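Local coordinates for protein N-acetyl-L-2,4-diaminobutyric acid deacetylase (Ruegeria pomeroyi, PDB 6TWL) that probably removes the acetyl group from N-acetyl-L-2,4-diaminobutyric acid, a zinc-dependent hydrolysis step in bacterial degradation of the stress protectant ectoine, at residues S215-A218 with R219-A222; H69-A72 with A73-A77; L150-V153 with P154-A157. All blocks are in the same frame, centred on the assembly; numbering follows the deposited sequence.

All three contacts are local, between neighbouring residues of one continuous stretch: a helix start, a helix end and a bend between strands. This apo chain carries no zinc. Contacts 1 and 3 are the nearer pair, their centres about 12 Å apart. Phe155 of contact 3 comes within about 3 Å of the zinc ligand Glu209, side chain to side chain, whereas Ser216 of contact 1 lies about 8 Å from the ligand Glu61. Contact 2 is farther out, its centre about 18 Å from that of contact 1 and about 25 Å from that of contact 3. It ends helix 63-74, whose first turn supplies Glu63 to Ser220 of contact 1, so the start of helix 218-234 is tied to this neighbouring helix.

Contact 1 (S215-A218 with R219-A222); sequences SSSA and RSNA
Ser217 and Ser220 exchange two reciprocal hydrogen bonds. The hydroxyl OG of Ser217 accepts from the backbone N of Ser220 at 3.1 Å, an almost straight bond with an N-H...O angle of 169°. In return, Ser217 N donates to Ser220 OG at 3.1 Å, more bent at 140°. With chi1 at 65°, Ser217 OG lies between its own backbone N and carbonyl carbon, on the side where the Ser220 amide points. This is a capping box, with Ser217 as the N-cap of helix 218-234. An alanine at Ser217 would keep the backbone half of the box but would probably leave Ser220 N without its capping acceptor, making the first turn more likely to fray. Behind the box the helix starts its regular pattern: Asn221 N reaches Ser217 O at 2.9 Å, and Ala222 N reaches Ala218 O at 3.0 Å from above that carbonyl's plane. The Asn221 amide folds back beside the same Ser217 carbonyl, its CG 3.0 Å from Ser217 O. Its approach to the Ser216 hydroxyl is implausibly close in the model, and the relation of those two groups is therefore doubtful. On the outer flank the Arg219 chain, bent in its middle, brings NH1 to 3.6 Å from Ala218 CB, an oblique approach to the guanidinium. The second shell is helix 63-74: OE2 of Glu63 hydrogen-bonds Ser220 OG and thereby helps fix the hydroxyl that receives Ser217 N, while the Glu63 side chain also touches Ser216 and Asn221.

Contact 2 (H69-A72 with A73-A77); sequences HELA and ATTSA
The carbonyl group of Glu70 takes two donors from Thr74 at different positions around its plane. Thr74 N approaches nearly along the C=O axis at 2.9 Å, whereas the hydroxyl OG1 donates at 2.7 Å from above the plane, 48° out of it. Such a hydroxyl bond to the carbonyl four residues back is a familiar feature of helical threonines, and here it falls in the last turn of helix 63-74, the helix of the beta-alpha-beta unit formed with strands 50-54 and 82-87. With chi1 at 65°, OG1 of Thr74 is turned back along the helix toward that oxygen. The backbone pattern is coming apart at this point: Ala73 N is shared between His69 O and Glu70 O, both at 3.1 Å and both weak, and Thr75 is the first residue to leave helical torsions. The hydroxyl of Thr75 lies too close to Leu71 O in the model to support any claim about that pair. Leu71 and Ala72 are buried. Leu71 packs on Lys225, Leu228 and Leu232 of helix 218-234 and on Ile86, Ala72 touches Thr41 and Ile86, and Thr75 touches Ile43. Across the turn itself the Leu71 and Thr75 side chains cross obliquely, methyl CD1 of Leu71 lying 3.5 Å from methyl CG2 of Thr75.

Contact 3 (L150-V153 with P154-A157); sequences LDFV and PFAA
Phe152 and Phe155 meet across the bend at Val153-Pro154 through one pair of ring carbons, Phe152 CD1 and Phe155 CE2, 3.7 Å apart. CD1 arrives at the edge of the Phe155 ring, near its plane, while CE2 reaches the Phe152 ring obliquely. The planes stand at 80° with centroids 5.9 Å apart, so the overlap is slight. Tighter packing lies on the Phe155 side, where that ring is buried: its CD2 is 3.4 Å from Val153 O, and its side chain also touches Tyr181, Val183 and the zinc ligand Glu209. A chi1 of 72° swings the Phe155 ring back over the bend, close to the Val153 carbonyl. The bend passes the chain from strand 150-152, paired with strand 305-311 of an antiparallel sheet, to strand 155-158 of the large mixed sheet, where Phe155 bonds by its backbone to Glu209. The more open side is that of Phe152 and Pro154, both partly exposed, although Phe152 also touches Glu209 and Ser309. Pro154 contributes CD, 3.6 Å from Val153 CB, and leans on Pro180, while Val153 itself is buried against Leu273 and Ile308. Even within the buried part one apolar approach is wide, with Val153 CG2 4.4 Å from Phe155 CD2.

Contact 1 (S215-A218 with R219-A222)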
ATOM      1  N   SER A 215       3.173   6.904 -11.766  1.00 79.51           N
ATOM      2  CA  SER A 215       4.525   6.721 -12.273  1.00 76.66           C
ATOM      3  C   SER A 215       5.400   6.177 -11.155  1.00 73.33           C
ATOM      4  O   SER A 215       5.034   6.204  -9.977  1.00 66.75           O
ATOM      5  CB  SER A 215       5.102   8.029 -12.814  1.00 73.00           C
ATOM      6  OG  SER A 215       6.442   7.850 -13.240  1.00 69.52           O
ATOM      7  N   SER A 216       6.573   5.692 -11.547  1.00 66.93           N
ATOM      8  CA  SER A 216       7.508   5.092 -10.607  1.00 74.34           C
ATOM      9  C   SER A 216       8.924   5.376 -11.083  1.00 81.47           C
ATOM     10  O   SER A 216       9.264   5.088 -12.236  1.00 80.21           O
ATOM     11  CB  SER A 216       7.263   3.585 -10.485  1.00 68.95           C
ATOM     12  OG  SER A 216       8.189   2.989  -9.603  1.00 77.33           O
ATOM     13  N   SER A 217       9.736   5.946 -10.203  1.00 75.22           N
ATOM     14  CA  SER A 217      11.107   6.306 -10.523  1.00 72.50           C
ATOM     15  C   SER A 217      12.051   5.206 -10.066  1.00 73.66           C
ATOM     16  O   SER A 217      11.665   4.275  -9.360  1.00 72.71           O
ATOM     17  CB  SER A 217      11.489   7.628  -9.857  1.00 74.93           C
ATOM     18  OG  SER A 217      11.487   7.496  -8.445  1.00 67.78           O
ATOM     19  N   ALA A 218      13.314   5.315 -10.460  1.00 66.46           N
ATOM     20  CA  ALA A 218      14.233   4.304  -9.964  1.00 73.62           C
ATOM     21  C   ALA A 218      14.543   4.517  -8.478  1.00 73.95           C
ATOM     22  O   ALA A 218      14.878   3.556  -7.781  1.00 68.73           O
ATOM     23  CB  ALA A 218      15.481   4.236 -10.841  1.00 73.65           C
ATOM     24  N   ARG A 219      14.374   5.744  -7.961  1.00 75.49           N
ATOM     25  CA  ARG A 219      14.481   5.992  -6.516  1.00 74.30           C
ATOM     26  C   ARG A 219      13.391   5.262  -5.745  1.00 68.07           C
ATOM     27  O   ARG A 219      13.663   4.542  -4.775  1.00 72.55           O
ATOM     28  CB  ARG A 219      14.387   7.497  -6.222  1.00 69.89           C
ATOM     29  CG  ARG A 219      15.540   8.244  -6.769  1.00 85.05           C
ATOM     30  CD  ARG A 219      15.283   8.478  -8.229  1.00 95.06           C
ATOM     31  NE  ARG A 219      16.643   8.487  -8.770  1.00105.57           N
ATOM     32  CZ  ARG A 219      16.952   8.110 -10.001  1.00119.85           C
ATOM     33  NH1 ARG A 219      16.000   7.825 -10.881  1.00131.62           N
ATOM     34  NH2 ARG A 219      18.230   8.111 -10.339  1.00125.78           N
ATOM     35  N   SER A 220      12.144   5.462  -6.158  1.00 66.32           N
ATOM     36  CA  SER A 220      11.031   4.878  -5.429  1.00 69.00           C
ATOM     37  C   SER A 220      10.998   3.368  -5.617  1.00 71.35           C
ATOM     38  O   SER A 220      10.697   2.629  -4.674  1.00 74.72           O
ATOM     39  CB  SER A 220       9.725   5.541  -5.867  1.00 68.43           C
ATOM     40  OG  SER A 220       9.411   5.257  -7.219  1.00 74.27           O
ATOM     41  N   ASN A 221      11.344   2.888  -6.817  1.00 68.76           N
ATOM     42  CA  ASN A 221      11.500   1.450  -7.016  1.00 69.87           C
ATOM     43  C   ASN A 221      12.545   0.875  -6.071  1.00 74.34           C
ATOM     44  O   ASN A 221      12.360  -0.215  -5.516  1.00 72.04           O
ATOM     45  CB  ASN A 221      11.889   1.137  -8.463  1.00 69.62           C
ATOM     46  CG  ASN A 221      10.784   1.441  -9.450  1.00 72.48           C
ATOM     47  OD1 ASN A 221       9.624   1.578  -9.076  1.00 73.28           O
ATOM     48  ND2 ASN A 221      11.141   1.529 -10.728  1.00 71.28           N
ATOM     49  N   ALA A 222      13.656   1.593  -5.881  1.00 72.62           N
ATOM     50  CA  ALA A 222      14.721   1.100  -5.016  1.00 68.71           C
ATOM     51  C   ALA A 222      14.306   1.136  -3.552  1.00 70.66           C
ATOM     52  O   ALA A 222      14.705   0.269  -2.765  1.00 72.51           O
ATOM     53  CB  ALA A 222      15.993   1.917  -5.237  1.00 67.79           C
TER

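Contact 2 (H69-A72 with A73-A77)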
ATOM      1  N   HIS A  69       6.878  -7.968  -8.757  1.00 62.20           N
ATOM      2  CA  HIS A  69       7.279  -8.699  -9.955  1.00 62.37           C
ATOM      3  C   HIS A  69       8.737  -9.133  -9.857  1.00 69.65           C
ATOM      4  O   HIS A  69       9.086 -10.268 -10.201  1.00 71.53           O
ATOM      5  CB  HIS A  69       7.061  -7.838 -11.201  1.00 62.63           C
ATOM      6  CG  HIS A  69       5.711  -8.004 -11.829  1.00 67.98           C
ATOM      7  ND1 HIS A  69       4.595  -7.330 -11.382  1.00 71.05           N
ATOM      8  CD2 HIS A  69       5.301  -8.762 -12.874  1.00 69.52           C
ATOM      9  CE1 HIS A  69       3.554  -7.668 -12.122  1.00 72.47           C
ATOM     10  NE2 HIS A  69       3.954  -8.535 -13.034  1.00 71.28           N
ATOM     11  N   GLU A  70       9.604  -8.231  -9.386  1.00 70.33           N
ATOM     12  CA  GLU A  70      11.024  -8.544  -9.255  1.00 66.77           C
ATOM     13  C   GLU A  70      11.252  -9.636  -8.217  1.00 64.02           C
ATOM     14  O   GLU A  70      11.964 -10.616  -8.472  1.00 66.39           O
ATOM     15  CB  GLU A  70      11.807  -7.284  -8.879  1.00 68.05           C
ATOM     16  CG  GLU A  70      12.137  -6.393 -10.059  1.00 85.52           C
ATOM     17  CD  GLU A  70      13.602  -6.010 -10.126  1.00 98.80           C
ATOM     18  OE1 GLU A  70      13.978  -5.238 -11.035  1.00105.92           O
ATOM     19  OE2 GLU A  70      14.376  -6.473  -9.264  1.00 99.70           O
ATOM     20  N   LEU A  71      10.667  -9.471  -7.028  1.00 58.98           N
ATOM     21  CA  LEU A  71      10.823 -10.471  -5.976  1.00 56.22           C
ATOM     22  C   LEU A  71      10.342 -11.836  -6.446  1.00 67.04           C
ATOM     23  O   LEU A  71      11.012 -12.852  -6.234  1.00 73.32           O
ATOM     24  CB  LEU A  71      10.063 -10.036  -4.723  1.00 60.70           C
ATOM     25  CG  LEU A  71      10.228 -10.936  -3.495  1.00 63.38           C
ATOM     26  CD1 LEU A  71      11.539 -10.638  -2.788  1.00 60.13           C
ATOM     27  CD2 LEU A  71       9.057 -10.784  -2.538  1.00 60.03           C
ATOM     28  N   ALA A  72       9.180 -11.875  -7.102  1.00 69.42           N
ATOM     29  CA  ALA A  72       8.619 -13.148  -7.539  1.00 63.79           C
ATOM     30  C   ALA A  72       9.475 -13.815  -8.607  1.00 66.25           C
ATOM     31  O   ALA A  72       9.485 -15.046  -8.710  1.00 63.50           O
ATOM     32  CB  ALA A  72       7.195 -12.945  -8.055  1.00 65.02           C
ATOM     33  N   ALA A  73      10.196 -13.030  -9.408  1.00 65.11           N
ATOM     34  CA  ALA A  73      10.961 -13.591 -10.514  1.00 64.35           C
ATOM     35  C   ALA A  73      12.406 -13.907 -10.152  1.00 69.19           C
ATOM     36  O   ALA A  73      13.014 -14.777 -10.787  1.00 72.06           O
ATOM     37  CB  ALA A  73      10.938 -12.634 -11.713  1.00 60.90           C
ATOM     38  N   THR A  74      12.972 -13.239  -9.147  1.00 69.60           N
ATOM     39  CA  THR A  74      14.403 -13.313  -8.883  1.00 75.56           C
ATOM     40  C   THR A  74      14.759 -14.014  -7.579  1.00 78.97           C
ATOM     41  O   THR A  74      15.945 -14.091  -7.241  1.00 79.84           O
ATOM     42  CB  THR A  74      15.010 -11.905  -8.881  1.00 72.52           C
ATOM     43  OG1 THR A  74      14.470 -11.150  -7.789  1.00 78.12           O
ATOM     44  CG2 THR A  74      14.702 -11.189 -10.194  1.00 65.39           C
ATOM     45  N   THR A  75      13.783 -14.527  -6.839  1.00 77.29           N
ATOM     46  CA  THR A  75      14.038 -15.167  -5.554  1.00 81.60           C
ATOM     47  C   THR A  75      13.906 -16.678  -5.693  1.00 75.77           C
ATOM     48  O   THR A  75      12.868 -17.179  -6.137  1.00 73.50           O
ATOM     49  CB  THR A  75      13.085 -14.638  -4.485  1.00 84.52           C
ATOM     50  OG1 THR A  75      11.760 -14.571  -5.022  1.00 91.10           O
ATOM     51  CG2 THR A  75      13.513 -13.252  -4.058  1.00 81.65           C
ATOM     52  N   SER A  76      14.958 -17.395  -5.313  1.00 76.16           N
ATOM     53  CA  SER A  76      14.951 -18.846  -5.361  1.00 78.43           C
ATOM     54  C   SER A  76      14.460 -19.421  -4.035  1.00 81.50           C
ATOM     55  O   SER A  76      14.334 -18.721  -3.027  1.00 86.15           O
ATOM     56  CB  SER A  76      16.344 -19.381  -5.699  1.00 79.79           C
ATOM     57  OG  SER A  76      17.280 -19.080  -4.681  1.00 82.93           O
ATOM     58  N   ALA A  77      14.169 -20.722  -4.054  1.00 79.53           N
ATOM     59  CA  ALA A  77      13.715 -21.402  -2.845  1.00 76.91           C
ATOM     60  C   ALA A  77      14.804 -21.410  -1.781  1.00 75.19           C
ATOM     61  O   ALA A  77      14.546 -21.110  -0.610  1.00 78.21           O
ATOM     62  CB  ALA A  77      13.274 -22.826  -3.178  1.00 76.20           C
TER

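Contact 3 (L150-V153 with P154-A157)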
ATOM      1  N   LEU A 150      -2.731  12.042  -6.421  1.00 66.71           N
ATOM      2  CA  LEU A 150      -1.888  12.448  -5.308  1.00 71.34           C
ATOM      3  C   LEU A 150      -0.457  11.975  -5.499  1.00 69.91           C
ATOM      4  O   LEU A 150      -0.197  10.948  -6.131  1.00 68.81           O
ATOM      5  CB  LEU A 150      -2.403  11.898  -3.988  1.00 68.67           C
ATOM      6  CG  LEU A 150      -3.741  12.410  -3.485  1.00 71.21           C
ATOM      7  CD1 LEU A 150      -4.025  11.650  -2.231  1.00 79.21           C
ATOM      8  CD2 LEU A 150      -3.686  13.900  -3.210  1.00 70.64           C
ATOM      9  N   ASP A 151       0.467  12.737  -4.920  1.00 71.74           N
ATOM     10  CA  ASP A 151       1.877  12.382  -4.871  1.00 69.62           C
ATOM     11  C   ASP A 151       2.346  12.479  -3.429  1.00 69.23           C
ATOM     12  O   ASP A 151       2.137  13.503  -2.772  1.00 73.12           O
ATOM     13  CB  ASP A 151       2.718  13.294  -5.771  1.00 66.18           C
ATOM     14  CG  ASP A 151       4.101  12.730  -6.035  1.00 69.34           C
ATOM     15  OD1 ASP A 151       4.390  11.607  -5.566  1.00 70.29           O
ATOM     16  OD2 ASP A 151       4.899  13.407  -6.713  1.00 72.62           O
ATOM     17  N   PHE A 152       2.973  11.413  -2.945  1.00 68.30           N
ATOM     18  CA  PHE A 152       3.444  11.319  -1.574  1.00 62.88           C
ATOM     19  C   PHE A 152       4.966  11.309  -1.544  1.00 65.70           C
ATOM     20  O   PHE A 152       5.618  10.937  -2.523  1.00 70.98           O
ATOM     21  CB  PHE A 152       2.923  10.042  -0.904  1.00 60.43           C
ATOM     22  CG  PHE A 152       1.451  10.052  -0.631  1.00 63.49           C
ATOM     23  CD1 PHE A 152       0.964  10.508   0.579  1.00 71.07           C
ATOM     24  CD2 PHE A 152       0.553   9.596  -1.582  1.00 66.04           C
ATOM     25  CE1 PHE A 152      -0.389  10.515   0.834  1.00 76.81           C
ATOM     26  CE2 PHE A 152      -0.804   9.600  -1.331  1.00 69.64           C
ATOM     27  CZ  PHE A 152      -1.275  10.062  -0.123  1.00 78.64           C
ATOM     28  N   VAL A 153       5.529  11.722  -0.414  1.00 65.18           N
ATOM     29  CA  VAL A 153       6.924  11.405  -0.132  1.00 66.17           C
ATOM     30  C   VAL A 153       6.949   9.903   0.127  1.00 71.33           C
ATOM     31  O   VAL A 153       5.962   9.354   0.639  1.00 69.83           O
ATOM     32  CB  VAL A 153       7.479  12.213   1.054  1.00 67.39           C
ATOM     33  CG1 VAL A 153       7.421  13.706   0.759  1.00 62.91           C
ATOM     34  CG2 VAL A 153       6.731  11.885   2.340  1.00 69.97           C
ATOM     35  N   PRO A 154       8.018   9.192  -0.231  1.00 66.57           N
ATOM     36  CA  PRO A 154       8.025   7.736  -0.035  1.00 65.37           C
ATOM     37  C   PRO A 154       8.065   7.358   1.438  1.00 68.30           C
ATOM     38  O   PRO A 154       9.052   7.642   2.124  1.00 66.35           O
ATOM     39  CB  PRO A 154       9.297   7.292  -0.766  1.00 65.12           C
ATOM     40  CG  PRO A 154      10.187   8.495  -0.715  1.00 67.73           C
ATOM     41  CD  PRO A 154       9.266   9.675  -0.846  1.00 67.61           C
ATOM     42  N   PHE A 155       7.006   6.727   1.944  1.00 71.44           N
ATOM     43  CA  PHE A 155       6.967   6.375   3.354  1.00 71.65           C
ATOM     44  C   PHE A 155       6.354   4.997   3.561  1.00 67.24           C
ATOM     45  O   PHE A 155       5.537   4.529   2.762  1.00 67.29           O
ATOM     46  CB  PHE A 155       6.211   7.436   4.192  1.00 73.69           C
ATOM     47  CG  PHE A 155       4.706   7.454   4.002  1.00 70.97           C
ATOM     48  CD1 PHE A 155       3.893   6.479   4.569  1.00 68.59           C
ATOM     49  CD2 PHE A 155       4.102   8.493   3.313  1.00 68.59           C
ATOM     50  CE1 PHE A 155       2.520   6.514   4.408  1.00 63.66           C
ATOM     51  CE2 PHE A 155       2.727   8.536   3.156  1.00 71.87           C
ATOM     52  CZ  PHE A 155       1.938   7.546   3.711  1.00 68.77           C
ATOM     53  N   ALA A 156       6.769   4.358   4.649  1.00 74.12           N
ATOM     54  CA  ALA A 156       6.105   3.189   5.200  1.00 72.58           C
ATOM     55  C   ALA A 156       5.312   3.607   6.431  1.00 68.63           C
ATOM     56  O   ALA A 156       5.671   4.560   7.127  1.00 73.19           O
ATOM     57  CB  ALA A 156       7.114   2.100   5.568  1.00 77.10           C
ATOM     58  N   ALA A 157       4.222   2.892   6.695  1.00 59.19           N
ATOM     59  CA  ALA A 157       3.322   3.245   7.783  1.00 60.29           C
ATOM     60  C   ALA A 157       3.007   2.025   8.637  1.00 65.98           C
ATOM     61  O   ALA A 157       2.872   0.914   8.118  1.00 63.03           O
ATOM     62  CB  ALA A 157       2.020   3.849   7.249  1.00 59.50           C
TER